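Local atomic coordinates of ESX-1 secretion-associated protein EspB (Mycobacterium marinum, PDB entry 7P0Z), a protein that is secreted through the mycobacterial ESX-1 system and assembles into seven-membered oligomers that probably form a channel-like structure. Residues E176-G180 and D181-A185; Q13-I16 and L17-D21; R167-K170 and R171-I174. All coordinates share one frame; numbering follows the deposited sequence.

Overall arrangement
Following the chain from its N terminus, interaction 2 comes first, inside the short helix 13-23 of the PE domain. The chain then runs through helix 42-81 and into the PPE domain. After helix 149-166, interaction 3 lies in the loop at 167-174, and interaction 1 adjoins it in sequence, turning the end of that loop into helix 181-224. Each contact is local; none nests in or crosses another. In space, helix 13-23 bridges the other two: E15 and I16 meet the 176-180 segment, while R19 donates to the carbonyl of R173, and more weakly to those of R171 and I174. The PE helix is thus tied to the long PPE loop at both places.

Interaction 1 (E176-G180 and D181-A185); sequences ENWEG and DAATA
G180 and T184 meet at the start of helix 181-224, where the carbonyl oxygen of G180 takes two donors from the same residue. The backbone N of T184 gives the first helical bond to G180 O, 3.0 Å long with a fairly straight N-H...O angle of 161°. The hydroxyl T184 OG1 donates to G180 O as well, at 3.1 Å. The two donors arrive from opposite faces of the carbonyl plane, so neither displaces the other. The hydroxyl gets there because chi1 of T184 (-66°) sets OG1 beside its own backbone N and anti to the carbonyl carbon. One residue on, A185 N continues the pattern, donating to D181 O at 2.9 Å. G180 is the N-cap, and its positive phi of 112° lies in a region of backbone space open mainly to glycine.

W178 makes the apolar half. Its indole lies against the first helical turn, with A183 CB over the face, 3.6 Å from the centroid of the six-membered ring, a CH-pi contact. A182 CB approaches obliquely, 3.7 Å from W178 CZ2. The one polar atom of this buried ring, NE1, is satisfied by the hydroxyl of Y83, beyond helix 42-81, and I16 of helix 13-23 also packs on the indole. The CB of E179 points away from the helix, and its carboxylate makes a long, weak ion pair with R71 of a neighbouring subunit. Tryptophan, one residue, then glycine at a helix start is the WXG motif of the EsxAB clan, here in the PPE domain.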
ATOM      1  N   GLU A 176     -18.042 -31.773  24.950  1.00 42.63           N
ATOM      2  CA  GLU A 176     -17.327 -33.026  25.138  1.00 42.63           C
ATOM      3  C   GLU A 176     -18.052 -34.186  24.478  1.00 42.63           C
ATOM      4  O   GLU A 176     -17.536 -34.808  23.551  1.00 42.63           O
ATOM      5  CB  GLU A 176     -17.160 -33.317  26.616  1.00 42.63           C
ATOM      6  CG  GLU A 176     -16.390 -32.313  27.348  1.00 42.63           C
ATOM      7  CD  GLU A 176     -16.475 -32.525  28.834  1.00 42.63           C
ATOM      8  OE1 GLU A 176     -17.513 -33.031  29.300  1.00 42.63           O
ATOM      9  OE2 GLU A 176     -15.500 -32.213  29.544  1.00 42.63           O
ATOM     10  N   ASN A 177     -19.263 -34.475  24.929  1.00 42.87           N
ATOM     11  CA  ASN A 177     -19.926 -35.721  24.596  1.00 42.87           C
ATOM     12  C   ASN A 177     -21.058 -35.572  23.605  1.00 42.87           C
ATOM     13  O   ASN A 177     -21.805 -36.522  23.409  1.00 42.87           O
ATOM     14  CB  ASN A 177     -20.458 -36.382  25.859  1.00 42.87           C
ATOM     15  CG  ASN A 177     -19.422 -36.516  26.895  1.00 42.87           C
ATOM     16  OD1 ASN A 177     -18.394 -37.128  26.670  1.00 42.87           O
ATOM     17  ND2 ASN A 177     -19.670 -35.937  28.046  1.00 42.87           N
ATOM     18  N   TRP A 178     -21.226 -34.431  22.982  1.00 41.88           N
ATOM     19  CA  TRP A 178     -22.324 -34.264  22.056  1.00 41.88           C
ATOM     20  C   TRP A 178     -21.791 -34.188  20.643  1.00 41.88           C
ATOM     21  O   TRP A 178     -20.782 -33.537  20.390  1.00 41.88           O
ATOM     22  CB  TRP A 178     -23.140 -33.028  22.381  1.00 41.88           C
ATOM     23  CG  TRP A 178     -24.399 -32.999  21.639  1.00 41.88           C
ATOM     24  CD1 TRP A 178     -25.079 -34.057  21.165  1.00 41.88           C
ATOM     25  CD2 TRP A 178     -25.107 -31.846  21.223  1.00 41.88           C
ATOM     26  NE1 TRP A 178     -26.186 -33.649  20.493  1.00 41.88           N
ATOM     27  CE2 TRP A 178     -26.230 -32.287  20.515  1.00 41.88           C
ATOM     28  CE3 TRP A 178     -24.912 -30.478  21.392  1.00 41.88           C
ATOM     29  CZ2 TRP A 178     -27.154 -31.416  19.979  1.00 41.88           C
ATOM     30  CZ3 TRP A 178     -25.823 -29.620  20.859  1.00 41.88           C
ATOM     31  CH2 TRP A 178     -26.933 -30.088  20.159  1.00 41.88           C
ATOM     32  N   GLU A 179     -22.466 -34.860  19.723  1.00 42.58           N
ATOM     33  CA  GLU A 179     -21.951 -34.980  18.377  1.00 42.58           C
ATOM     34  C   GLU A 179     -23.123 -35.107  17.423  1.00 42.58           C
ATOM     35  O   GLU A 179     -24.258 -35.315  17.840  1.00 42.58           O
ATOM     36  CB  GLU A 179     -20.995 -36.162  18.279  1.00 42.58           C
ATOM     37  CG  GLU A 179     -20.058 -36.054  17.119  1.00 42.58           C
ATOM     38  CD  GLU A 179     -18.974 -37.103  17.146  1.00 42.58           C
ATOM     39  OE1 GLU A 179     -19.046 -37.999  18.009  1.00 42.58           O
ATOM     40  OE2 GLU A 179     -18.031 -37.010  16.333  1.00 42.58           O
ATOM     41  N   GLY A 180     -22.856 -34.929  16.151  1.00 40.57           N
ATOM     42  CA  GLY A 180     -23.882 -34.978  15.139  1.00 40.57           C
ATOM     43  C   GLY A 180     -24.120 -33.622  14.525  1.00 40.57           C
ATOM     44  O   GLY A 180     -23.384 -32.664  14.757  1.00 40.57           O
ATOM     45  N   ASP A 181     -25.185 -33.536  13.738  1.00 40.45           N
ATOM     46  CA  ASP A 181     -25.429 -32.327  12.964  1.00 40.45           C
ATOM     47  C   ASP A 181     -25.849 -31.166  13.842  1.00 40.45           C
ATOM     48  O   ASP A 181     -25.371 -30.042  13.668  1.00 40.45           O
ATOM     49  CB  ASP A 181     -26.484 -32.588  11.910  1.00 40.45           C
ATOM     50  CG  ASP A 181     -25.959 -33.390  10.792  1.00 40.45           C
ATOM     51  OD1 ASP A 181     -24.733 -33.542  10.723  1.00 40.45           O
ATOM     52  OD2 ASP A 181     -26.764 -33.871   9.978  1.00 40.45           O
ATOM     53  N   ALA A 182     -26.761 -31.408  14.770  1.00 40.33           N
ATOM     54  CA  ALA A 182     -27.193 -30.340  15.650  1.00 40.33           C
ATOM     55  C   ALA A 182     -26.039 -29.829  16.492  1.00 40.33           C
ATOM     56  O   ALA A 182     -25.907 -28.625  16.705  1.00 40.33           O
ATOM     57  CB  ALA A 182     -28.329 -30.823  16.538  1.00 40.33           C
ATOM     58  N   ALA A 183     -25.206 -30.731  16.991  1.00 40.60           N
ATOM     59  CA  ALA A 183     -24.055 -30.313  17.773  1.00 40.60           C
ATOM     60  C   ALA A 183     -23.093 -29.476  16.941  1.00 40.60           C
ATOM     61  O   ALA A 183     -22.592 -28.455  17.410  1.00 40.60           O
ATOM     62  CB  ALA A 183     -23.345 -31.530  18.351  1.00 40.60           C
ATOM     63  N   THR A 184     -22.828 -29.884  15.706  1.00 39.46           N
ATOM     64  CA  THR A 184     -21.959 -29.090  14.854  1.00 39.46           C
ATOM     65  C   THR A 184     -22.541 -27.709  14.611  1.00 39.46           C
ATOM     66  O   THR A 184     -21.824 -26.704  14.665  1.00 39.46           O
ATOM     67  CB  THR A 184     -21.729 -29.810  13.539  1.00 39.46           C
ATOM     68  OG1 THR A 184     -21.005 -31.007  13.786  1.00 39.46           O
ATOM     69  CG2 THR A 184     -20.952 -28.964  12.601  1.00 39.46           C
ATOM     70  N   ALA A 185     -23.836 -27.637  14.344  1.00 39.50           N
ATOM     71  CA  ALA A 185     -24.448 -26.353  14.061  1.00 39.50           C
ATOM     72  C   ALA A 185     -24.449 -25.452  15.288  1.00 39.50           C
ATOM     73  O   ALA A 185     -24.201 -24.247  15.186  1.00 39.50           O
ATOM     74  CB  ALA A 185     -25.859 -26.569  13.545  1.00 39.50           C
TER

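Interaction 2 (Q13-I16 and L17-D21); sequences QQEI and LNRAD
Q13 meets L17 one helical turn on: Q13 O accepts from L17 N at 2.9 Å, and L17 CG lies 3.4 Å from that same Q13 O.

Q14 does more. Its carbonyl receives N18 N, and its side chain bends along the helix surface to reach N18 a second time. The chain sets out with CG anti to the backbone N, then bends at chi2 (49°), which brings Q14 NE2 to 3.3 Å from N18 OD1. That bond is long and bent, 138° at the hydrogen, and the donor stands above the carbonyl plane of N18, the two amides being turned 70° apart. On its other branch, Q14 OE1 lies 4.0 Å from L17 CD1.

E15 O accepts from R19 N at 2.9 Å. The charged ends of E15 and R19 do not meet; both serve the PPE loop instead. E15 OE2 accepts from N177 N, while R19 NH2 donates to R173 O.

I16 O receives A20 N at 2.9 Å, and the I16 side chain is itself buried.

The helix sits with one side on helix 42-81: I16 and L17 pack on A80, A20 touches L76 and R77, and D21 is salt-bridged to R77. E15 and R19 face the loop that leads to helix 181-224.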
ATOM      1  N   GLN A  13     -27.898 -35.560  27.454  1.00 46.70           N
ATOM      2  CA  GLN A  13     -28.742 -34.381  27.520  1.00 46.70           C
ATOM      3  C   GLN A  13     -28.340 -33.453  28.645  1.00 46.70           C
ATOM      4  O   GLN A  13     -28.514 -32.236  28.536  1.00 46.70           O
ATOM      5  CB  GLN A  13     -30.187 -34.794  27.715  1.00 46.70           C
ATOM      6  CG  GLN A  13     -30.783 -35.441  26.533  1.00 46.70           C
ATOM      7  CD  GLN A  13     -32.247 -35.590  26.693  1.00 46.70           C
ATOM      8  OE1 GLN A  13     -32.788 -36.670  26.539  1.00 46.70           O
ATOM      9  NE2 GLN A  13     -32.906 -34.510  27.041  1.00 46.70           N
ATOM     10  N   GLN A  14     -27.850 -34.001  29.749  1.00 44.84           N
ATOM     11  CA  GLN A  14     -27.540 -33.153  30.883  1.00 44.84           C
ATOM     12  C   GLN A  14     -26.390 -32.215  30.567  1.00 44.84           C
ATOM     13  O   GLN A  14     -26.379 -31.069  31.018  1.00 44.84           O
ATOM     14  CB  GLN A  14     -27.234 -34.000  32.109  1.00 44.84           C
ATOM     15  CG  GLN A  14     -27.358 -33.257  33.412  1.00 44.84           C
ATOM     16  CD  GLN A  14     -28.639 -32.478  33.537  1.00 44.84           C
ATOM     17  OE1 GLN A  14     -29.716 -32.965  33.234  1.00 44.84           O
ATOM     18  NE2 GLN A  14     -28.524 -31.255  33.994  1.00 44.84           N
ATOM     19  N   GLU A  15     -25.419 -32.677  29.781  1.00 44.26           N
ATOM     20  CA  GLU A  15     -24.360 -31.785  29.345  1.00 44.26           C
ATOM     21  C   GLU A  15     -24.923 -30.625  28.544  1.00 44.26           C
ATOM     22  O   GLU A  15     -24.540 -29.472  28.753  1.00 44.26           O
ATOM     23  CB  GLU A  15     -23.333 -32.538  28.514  1.00 44.26           C
ATOM     24  CG  GLU A  15     -22.130 -31.683  28.186  1.00 44.26           C
ATOM     25  CD  GLU A  15     -21.473 -32.028  26.876  1.00 44.26           C
ATOM     26  OE1 GLU A  15     -22.023 -31.682  25.820  1.00 44.26           O
ATOM     27  OE2 GLU A  15     -20.385 -32.619  26.894  1.00 44.26           O
ATOM     28  N   ILE A  16     -25.847 -30.906  27.638  1.00 43.63           N
ATOM     29  CA  ILE A  16     -26.417 -29.843  26.830  1.00 43.63           C
ATOM     30  C   ILE A  16     -27.191 -28.859  27.693  1.00 43.63           C
ATOM     31  O   ILE A  16     -27.085 -27.648  27.509  1.00 43.63           O
ATOM     32  CB  ILE A  16     -27.285 -30.433  25.709  1.00 43.63           C
ATOM     33  CG1 ILE A  16     -26.530 -31.536  24.994  1.00 43.63           C
ATOM     34  CG2 ILE A  16     -27.688 -29.371  24.722  1.00 43.63           C
ATOM     35  CD1 ILE A  16     -27.298 -32.155  23.893  1.00 43.63           C
ATOM     36  N   LEU A  17     -27.983 -29.352  28.636  1.00 42.77           N
ATOM     37  CA  LEU A  17     -28.742 -28.432  29.471  1.00 42.77           C
ATOM     38  C   LEU A  17     -27.829 -27.575  30.331  1.00 42.77           C
ATOM     39  O   LEU A  17     -28.077 -26.377  30.512  1.00 42.77           O
ATOM     40  CB  LEU A  17     -29.733 -29.199  30.338  1.00 42.77           C
ATOM     41  CG  LEU A  17     -30.821 -29.883  29.529  1.00 42.77           C
ATOM     42  CD1 LEU A  17     -31.574 -30.851  30.380  1.00 42.77           C
ATOM     43  CD2 LEU A  17     -31.755 -28.874  28.926  1.00 42.77           C
ATOM     44  N   ASN A  18     -26.774 -28.165  30.874  1.00 41.63           N
ATOM     45  CA  ASN A  18     -25.838 -27.381  31.657  1.00 41.63           C
ATOM     46  C   ASN A  18     -25.169 -26.317  30.806  1.00 41.63           C
ATOM     47  O   ASN A  18     -24.985 -25.182  31.250  1.00 41.63           O
ATOM     48  CB  ASN A  18     -24.796 -28.285  32.289  1.00 41.63           C
ATOM     49  CG  ASN A  18     -25.341 -29.080  33.426  1.00 41.63           C
ATOM     50  OD1 ASN A  18     -26.378 -28.760  33.986  1.00 41.63           O
ATOM     51  ND2 ASN A  18     -24.633 -30.118  33.792  1.00 41.63           N
ATOM     52  N   ARG A  19     -24.808 -26.661  29.579  1.00 40.48           N
ATOM     53  CA  ARG A  19     -24.194 -25.681  28.703  1.00 40.48           C
ATOM     54  C   ARG A  19     -25.174 -24.581  28.337  1.00 40.48           C
ATOM     55  O   ARG A  19     -24.784 -23.422  28.190  1.00 40.48           O
ATOM     56  CB  ARG A  19     -23.661 -26.371  27.461  1.00 40.48           C
ATOM     57  CG  ARG A  19     -22.502 -27.270  27.740  1.00 40.48           C
ATOM     58  CD  ARG A  19     -21.366 -26.548  28.423  1.00 40.48           C
ATOM     59  NE  ARG A  19     -20.892 -25.441  27.613  1.00 40.48           N
ATOM     60  CZ  ARG A  19     -20.047 -25.568  26.602  1.00 40.48           C
ATOM     61  NH1 ARG A  19     -19.584 -26.753  26.270  1.00 40.48           N
ATOM     62  NH2 ARG A  19     -19.680 -24.505  25.912  1.00 40.48           N
ATOM     63  N   ALA A  20     -26.449 -24.922  28.186  1.00 41.14           N
ATOM     64  CA  ALA A  20     -27.452 -23.902  27.913  1.00 41.14           C
ATOM     65  C   ALA A  20     -27.572 -22.923  29.065  1.00 41.14           C
ATOM     66  O   ALA A  20     -27.670 -21.714  28.852  1.00 41.14           O
ATOM     67  CB  ALA A  20     -28.802 -24.544  27.628  1.00 41.14           C
ATOM     68  N   ASP A  21     -27.568 -23.418  30.293  1.00 41.59           N
ATOM     69  CA  ASP A  21     -27.593 -22.479  31.403  1.00 41.59           C
ATOM     70  C   ASP A  21     -26.315 -21.664  31.481  1.00 41.59           C
ATOM     71  O   ASP A  21     -26.359 -20.488  31.835  1.00 41.59           O
ATOM     72  CB  ASP A  21     -27.841 -23.198  32.709  1.00 41.59           C
ATOM     73  CG  ASP A  21     -29.271 -23.604  32.859  1.00 41.59           C
ATOM     74  OD1 ASP A  21     -30.111 -23.084  32.105  1.00 41.59           O
ATOM     75  OD2 ASP A  21     -29.567 -24.443  33.728  1.00 41.59           O
TER

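Interaction 3 (R167-K170 and R171-I174)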
ATOM      1  N   ARG A 167     -12.252 -12.888  29.458  1.00 39.39           N
ATOM      2  CA  ARG A 167     -12.193 -14.055  30.316  1.00 39.39           C
ATOM      3  C   ARG A 167     -13.436 -14.908  30.244  1.00 39.39           C
ATOM      4  O   ARG A 167     -13.480 -15.950  30.891  1.00 39.39           O
ATOM      5  CB  ARG A 167     -12.025 -13.682  31.770  1.00 39.39           C
ATOM      6  CG  ARG A 167     -10.789 -13.011  32.100  1.00 39.39           C
ATOM      7  CD  ARG A 167     -10.786 -12.773  33.553  1.00 39.39           C
ATOM      8  NE  ARG A 167      -9.627 -11.997  33.891  1.00 39.39           N
ATOM      9  CZ  ARG A 167      -9.655 -10.681  33.976  1.00 39.39           C
ATOM     10  NH1 ARG A 167     -10.795 -10.050  33.820  1.00 39.39           N
ATOM     11  NH2 ARG A 167      -8.560 -10.007  34.263  1.00 39.39           N
ATOM     12  N   ASP A 168     -14.452 -14.490  29.521  1.00 40.44           N
ATOM     13  CA  ASP A 168     -15.746 -15.128  29.620  1.00 40.44           C
ATOM     14  C   ASP A 168     -16.158 -15.823  28.333  1.00 40.44           C
ATOM     15  O   ASP A 168     -17.343 -15.946  28.048  1.00 40.44           O
ATOM     16  CB  ASP A 168     -16.795 -14.114  30.039  1.00 40.44           C
ATOM     17  CG  ASP A 168     -17.867 -14.724  30.874  1.00 40.44           C
ATOM     18  OD1 ASP A 168     -17.770 -15.929  31.165  1.00 40.44           O
ATOM     19  OD2 ASP A 168     -18.817 -14.015  31.243  1.00 40.44           O
ATOM     20  N   ILE A 169     -15.203 -16.312  27.555  1.00 40.22           N
ATOM     21  CA  ILE A 169     -15.538 -17.053  26.355  1.00 40.22           C
ATOM     22  C   ILE A 169     -15.475 -18.559  26.568  1.00 40.22           C
ATOM     23  O   ILE A 169     -15.654 -19.311  25.619  1.00 40.22           O
ATOM     24  CB  ILE A 169     -14.655 -16.628  25.177  1.00 40.22           C
ATOM     25  CG1 ILE A 169     -13.191 -16.879  25.496  1.00 40.22           C
ATOM     26  CG2 ILE A 169     -14.897 -15.192  24.832  1.00 40.22           C
ATOM     27  CD1 ILE A 169     -12.341 -16.911  24.302  1.00 40.22           C
ATOM     28  N   LYS A 170     -15.226 -19.017  27.794  1.00 40.32           N
ATOM     29  CA  LYS A 170     -15.386 -20.436  28.091  1.00 40.32           C
ATOM     30  C   LYS A 170     -16.769 -20.922  27.743  1.00 40.32           C
ATOM     31  O   LYS A 170     -16.933 -22.057  27.299  1.00 40.32           O
ATOM     32  CB  LYS A 170     -15.157 -20.713  29.565  1.00 40.32           C
ATOM     33  CG  LYS A 170     -13.775 -20.635  30.016  1.00 40.32           C
ATOM     34  CD  LYS A 170     -13.800 -20.592  31.501  1.00 40.32           C
ATOM     35  CE  LYS A 170     -14.359 -21.875  32.035  1.00 40.32           C
ATOM     36  NZ  LYS A 170     -14.312 -21.903  33.517  1.00 40.32           N
ATOM     37  N   ARG A 171     -17.777 -20.090  27.951  1.00 40.18           N
ATOM     38  CA  ARG A 171     -19.140 -20.507  27.702  1.00 40.18           C
ATOM     39  C   ARG A 171     -19.398 -20.861  26.250  1.00 40.18           C
ATOM     40  O   ARG A 171     -20.494 -21.312  25.939  1.00 40.18           O
ATOM     41  CB  ARG A 171     -20.105 -19.418  28.141  1.00 40.18           C
ATOM     42  CG  ARG A 171     -19.956 -18.149  27.365  1.00 40.18           C
ATOM     43  CD  ARG A 171     -20.944 -17.125  27.818  1.00 40.18           C
ATOM     44  NE  ARG A 171     -20.666 -16.597  29.145  1.00 40.18           N
ATOM     45  CZ  ARG A 171     -21.584 -16.046  29.924  1.00 40.18           C
ATOM     46  NH1 ARG A 171     -22.832 -15.961  29.510  1.00 40.18           N
ATOM     47  NH2 ARG A 171     -21.262 -15.582  31.112  1.00 40.18           N
ATOM     48  N   PHE A 172     -18.443 -20.679  25.353  1.00 39.71           N
ATOM     49  CA  PHE A 172     -18.648 -21.054  23.968  1.00 39.71           C
ATOM     50  C   PHE A 172     -17.769 -22.201  23.523  1.00 39.71           C
ATOM     51  O   PHE A 172     -17.683 -22.460  22.328  1.00 39.71           O
ATOM     52  CB  PHE A 172     -18.416 -19.872  23.043  1.00 39.71           C
ATOM     53  CG  PHE A 172     -19.194 -18.684  23.391  1.00 39.71           C
ATOM     54  CD1 PHE A 172     -20.561 -18.712  23.358  1.00 39.71           C
ATOM     55  CD2 PHE A 172     -18.566 -17.523  23.734  1.00 39.71           C
ATOM     56  CE1 PHE A 172     -21.283 -17.610  23.674  1.00 39.71           C
ATOM     57  CE2 PHE A 172     -19.287 -16.412  24.039  1.00 39.71           C
ATOM     58  CZ  PHE A 172     -20.655 -16.455  24.005  1.00 39.71           C
ATOM     59  N   ARG A 173     -17.119 -22.890  24.444  1.00 39.09           N
ATOM     60  CA  ARG A 173     -16.278 -24.006  24.066  1.00 39.09           C
ATOM     61  C   ARG A 173     -17.099 -25.115  23.424  1.00 39.09           C
ATOM     62  O   ARG A 173     -18.312 -25.201  23.581  1.00 39.09           O
ATOM     63  CB  ARG A 173     -15.545 -24.544  25.281  1.00 39.09           C
ATOM     64  CG  ARG A 173     -16.434 -25.230  26.230  1.00 39.09           C
ATOM     65  CD  ARG A 173     -15.721 -25.530  27.487  1.00 39.09           C
ATOM     66  NE  ARG A 173     -16.611 -26.159  28.439  1.00 39.09           N
ATOM     67  CZ  ARG A 173     -17.453 -25.496  29.208  1.00 39.09           C
ATOM     68  NH1 ARG A 173     -17.531 -24.188  29.119  1.00 39.09           N
ATOM     69  NH2 ARG A 173     -18.226 -26.140  30.051  1.00 39.09           N
ATOM     70  N   ILE A 174     -16.405 -25.962  22.671  1.00 39.54           N
ATOM     71  CA  ILE A 174     -17.012 -27.131  22.067  1.00 39.54           C
ATOM     72  C   ILE A 174     -17.516 -28.093  23.132  1.00 39.54           C
ATOM     73  O   ILE A 174     -17.141 -28.026  24.303  1.00 39.54           O
ATOM     74  CB  ILE A 174     -15.989 -27.825  21.162  1.00 39.54           C
ATOM     75  CG1 ILE A 174     -14.807 -28.258  22.008  1.00 39.54           C
ATOM     76  CG2 ILE A 174     -15.551 -26.920  20.053  1.00 39.54           C
ATOM     77  CD1 ILE A 174     -13.844 -29.073  21.273  1.00 39.54           C
TER
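A short 3-10 turn, with K170 and R171 at its middle, interrupts the loop between helices 149-166 and 181-224 of the PPE domain. Two i-to-i+3 backbone bonds define it. F172 N donates to I169 O at 3.1 Å, and R173 N to K170 O at 3.0 Å.

K170 O has a second donor, R173 NH1, at 2.9 Å. The backbone N and the guanidinium come to K170 O from opposite faces of its plane, each well out of it, while K170 O lies at the edge of the R173 guanidinium, near its plane. Chi1 of R173 (70°) places CG between its backbone N and carbonyl carbon, and the extended chain from there to NE runs alongside the K170 carbonyl. The same NH1 also forms a salt bridge with E22 of helix 13-23.

On the other side of the turn R171 runs back past the D168 carbonyl, with R171 CG 3.5 Å from D168 O, to meet the D168 carboxylate. The salt bridge is 2.9 Å from R171 NH2 to D168 OD2, yet its hydrogen bond is weak, bent to 124°; the two flat groups stand almost perpendicular, 89° apart. The firmer hold on this buried guanidinium comes from the backbone: R171 NH1 donates to the carbonyls of V23 and A25. Nearer the backbone, R171 CG sits over the centre of one face of the F172 ring, 3.7 Å from its plane, and F172 CD2 approaches I169 CB.

With a carboxylate and backbone carbonyls as partners, R171 probably stays charged although buried. The pairing with D168 probably acts more through electrostatics than through a directed bond, whereas R173 staples the turn itself and joins it to E22.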